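Local coordinates for cell cycle serine/threonine-protein kinase CDC5/MSD2 (Saccharomyces cerevisiae, PDB 6MF4), which phosphorylates serine and threonine residues of proteins in mitotic exit, with its polo-box domain, the part crystallised here, recognising substrates, at residues Glu148-Ser153 / Phe199-Thr204. Residues are numbered along the deposited sequence; the frame is centred on the assembly and turned at random.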
loop_
_atom_site.group_PDB
_atom_site.type_symbol
_atom_site.label_atom_id
_atom_site.label_comp_id
_atom_site.label_asym_id
_atom_site.label_seq_id
_atom_site.Cartn_x
_atom_site.Cartn_y
_atom_site.Cartn_z
ATOM N N GLU A 148 17.767 9.197 0.390
ATOM C CA GLU A 148 16.436 9.074 -0.206
ATOM C C GLU A 148 15.539 8.085 0.540
ATOM O O GLU A 148 14.372 7.913 0.189
ATOM C CB GLU A 148 16.558 8.654 -1.675
ATOM C CG GLU A 148 17.215 9.703 -2.566
ATOM N N GLY A 149 16.086 7.433 1.561
ATOM C CA GLY A 149 15.330 6.474 2.347
ATOM C C GLY A 149 15.432 5.075 1.767
ATOM O O GLY A 149 15.996 4.179 2.392
ATOM N N TRP A 150 14.870 4.896 0.575
ATOM C CA TRP A 150 14.986 3.648 -0.173
ATOM C C TRP A 150 15.678 3.903 -1.501
ATOM O O TRP A 150 15.474 4.945 -2.123
ATOM C CB TRP A 150 13.615 3.025 -0.452
ATOM C CG TRP A 150 12.830 2.599 0.742
ATOM C CD1 TRP A 150 12.804 1.358 1.308
ATOM C CD2 TRP A 150 11.930 3.407 1.503
ATOM N NE1 TRP A 150 11.948 1.347 2.383
ATOM C CE2 TRP A 150 11.400 2.591 2.524
ATOM C CE3 TRP A 150 11.526 4.740 1.426
ATOM C CZ2 TRP A 150 10.483 3.070 3.457
ATOM C CZ3 TRP A 150 10.618 5.212 2.354
ATOM C CH2 TRP A 150 10.108 4.380 3.356
ATOM N N VAL A 151 16.481 2.941 -1.940
ATOM C CA VAL A 151 17.040 2.963 -3.283
ATOM C C VAL A 151 16.804 1.602 -3.922
ATOM O O VAL A 151 16.857 0.572 -3.246
ATOM C CB VAL A 151 18.547 3.305 -3.278
ATOM C CG1 VAL A 151 19.321 2.306 -2.438
ATOM C CG2 VAL A 151 19.093 3.355 -4.704
ATOM N N ALA A 152 16.535 1.610 -5.223
ATOM C CA ALA A 152 16.230 0.392 -5.959
ATOM C C ALA A 152 17.265 0.149 -7.047
ATOM O O ALA A 152 17.671 1.075 -7.752
ATOM C CB ALA A 152 14.832 0.475 -6.562
ATOM N N SER A 153 17.684 -1.108 -7.165
ATOM C CA SER A 153 18.604 -1.546 -8.206
ATOM C C SER A 153 17.931 -2.569 -9.118
ATOM O O SER A 153 17.324 -3.532 -8.652
ATOM C CB SER A 153 19.867 -2.145 -7.589
ATOM O OG SER A 153 20.679 -1.134 -7.025
ATOM N N PHE A 199 6.162 -0.757 -4.504
ATOM C CA PHE A 199 6.444 -1.799 -3.523
ATOM C C PHE A 199 5.838 -1.427 -2.174
ATOM O O PHE A 199 5.408 -0.287 -1.959
ATOM C CB PHE A 199 7.955 -2.046 -3.389
ATOM C CG PHE A 199 8.698 -0.966 -2.652
ATOM C CD1 PHE A 199 8.974 0.245 -3.261
ATOM C CD2 PHE A 199 9.149 -1.178 -1.358
ATOM C CE1 PHE A 199 9.670 1.236 -2.585
ATOM C CE2 PHE A 199 9.844 -0.194 -0.680
ATOM C CZ PHE A 199 10.101 1.015 -1.293
ATOM N N LEU A 200 5.802 -2.403 -1.277
ATOM C CA LEU A 200 5.238 -2.219 0.052
ATOM C C LEU A 200 6.289 -1.667 1.006
ATOM O O LEU A 200 7.302 -2.311 1.255
ATOM C CB LEU A 200 4.696 -3.545 0.580
ATOM C CG LEU A 200 4.098 -3.546 1.984
ATOM C CD1 LEU A 200 2.844 -2.699 2.005
ATOM C CD2 LEU A 200 3.806 -4.973 2.425
ATOM N N ARG A 201 6.051 -0.474 1.536
ATOM C CA ARG A 201 6.999 0.149 2.454
ATOM C C ARG A 201 6.788 -0.312 3.889
ATOM O O ARG A 201 7.746 -0.549 4.623
ATOM C CB ARG A 201 6.882 1.665 2.407
ATOM C CG ARG A 201 7.330 2.308 1.118
ATOM C CD ARG A 201 6.885 3.762 1.118
ATOM N NE ARG A 201 7.706 4.586 0.252
ATOM C CZ ARG A 201 7.478 5.869 0.004
ATOM N NH1 ARG A 201 6.436 6.489 0.547
ATOM N NH2 ARG A 201 8.291 6.530 -0.805
ATOM N N ARG A 202 5.527 -0.405 4.294
ATOM C CA ARG A 202 5.203 -0.781 5.663
ATOM C C ARG A 202 3.834 -1.434 5.713
ATOM O O ARG A 202 2.912 -1.017 5.011
ATOM C CB ARG A 202 5.247 0.443 6.585
ATOM C CG ARG A 202 4.961 0.134 8.056
ATOM C CD ARG A 202 5.378 1.277 8.974
ATOM N NE ARG A 202 4.637 2.506 8.712
ATOM C CZ ARG A 202 4.953 3.694 9.216
ATOM N NH1 ARG A 202 6.013 3.827 10.004
ATOM N NH2 ARG A 202 4.219 4.759 8.914
ATOM N N TYR A 203 3.725 -2.483 6.520
ATOM C CA TYR A 203 2.430 -3.068 6.837
ATOM C C TYR A 203 2.245 -3.057 8.343
ATOM O O TYR A 203 3.219 -3.105 9.094
ATOM C CB TYR A 203 2.309 -4.490 6.299
ATOM C CG TYR A 203 3.193 -5.484 7.012
ATOM C CD1 TYR A 203 2.765 -6.121 8.171
ATOM C CD2 TYR A 203 4.457 -5.783 6.529
ATOM C CE1 TYR A 203 3.571 -7.025 8.827
ATOM C CE2 TYR A 203 5.270 -6.692 7.177
ATOM C CZ TYR A 203 4.821 -7.308 8.326
ATOM O OH TYR A 203 5.629 -8.212 8.979
ATOM N N THR A 204 0.994 -2.981 8.775
ATOM C CA THR A 204 0.666 -3.073 10.189
ATOM C C THR A 204 -0.585 -3.905 10.357
ATOM O O THR A 204 -1.602 -3.652 9.710
ATOM C CB THR A 204 0.444 -1.696 10.826
ATOM O OG1 THR A 204 1.554 -0.842 10.528
ATOM C CG2 THR A 204 0.287 -1.831 12.345
HETATM O O HOH W 1 10.226 -0.892 3.588
#
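One face of the W150 indole receives both F199 and R201. F199 comes edge-on over the five-membered ring. The two ring planes stand at 70° and the centroids are 5.1 Å apart, so this is a T-shaped pair. CZ of F199 leads, 3.8 Å from CG of W150. R201 lies over the outer part of the six-membered ring. Its CG makes a CH-pi contact 4.2 Å from the centroid of that ring. The chain, extended from CG to NE, follows the rim past CZ2 and CH2 to CZ3. NE of R201 is 3.6 Å from CZ3 of W150. The guanidinium plane is tilted only 15° from the indole, close to parallel. With chi1 at -68°, CG of R201 is anti to its own carbonyl carbon, which lays the arm over the indole.

The indole nitrogen is served by a water. W150 NE1 donates to it at 3.1 Å, and the water donates to R201 O at 2.7 Å. An alanine in place of W150 would probably leave the edge of F199 and the arm of R201 without the face they share, and the water without its indole donor.

R201 and R202 form a classic beta bulge opposite E213, and R202 also makes a salt bridge to E213. The contact joins the two polo boxes. W150 sits on strand 149-156, an outer strand of the six-stranded antiparallel sheet of polo box 1. F199 immediately precedes strand 200-205 of the polo box 2 sheet. L62 of helix 56-82 touches both W150 and R201, while I142 of strand 138-145 packs against W150 and F199.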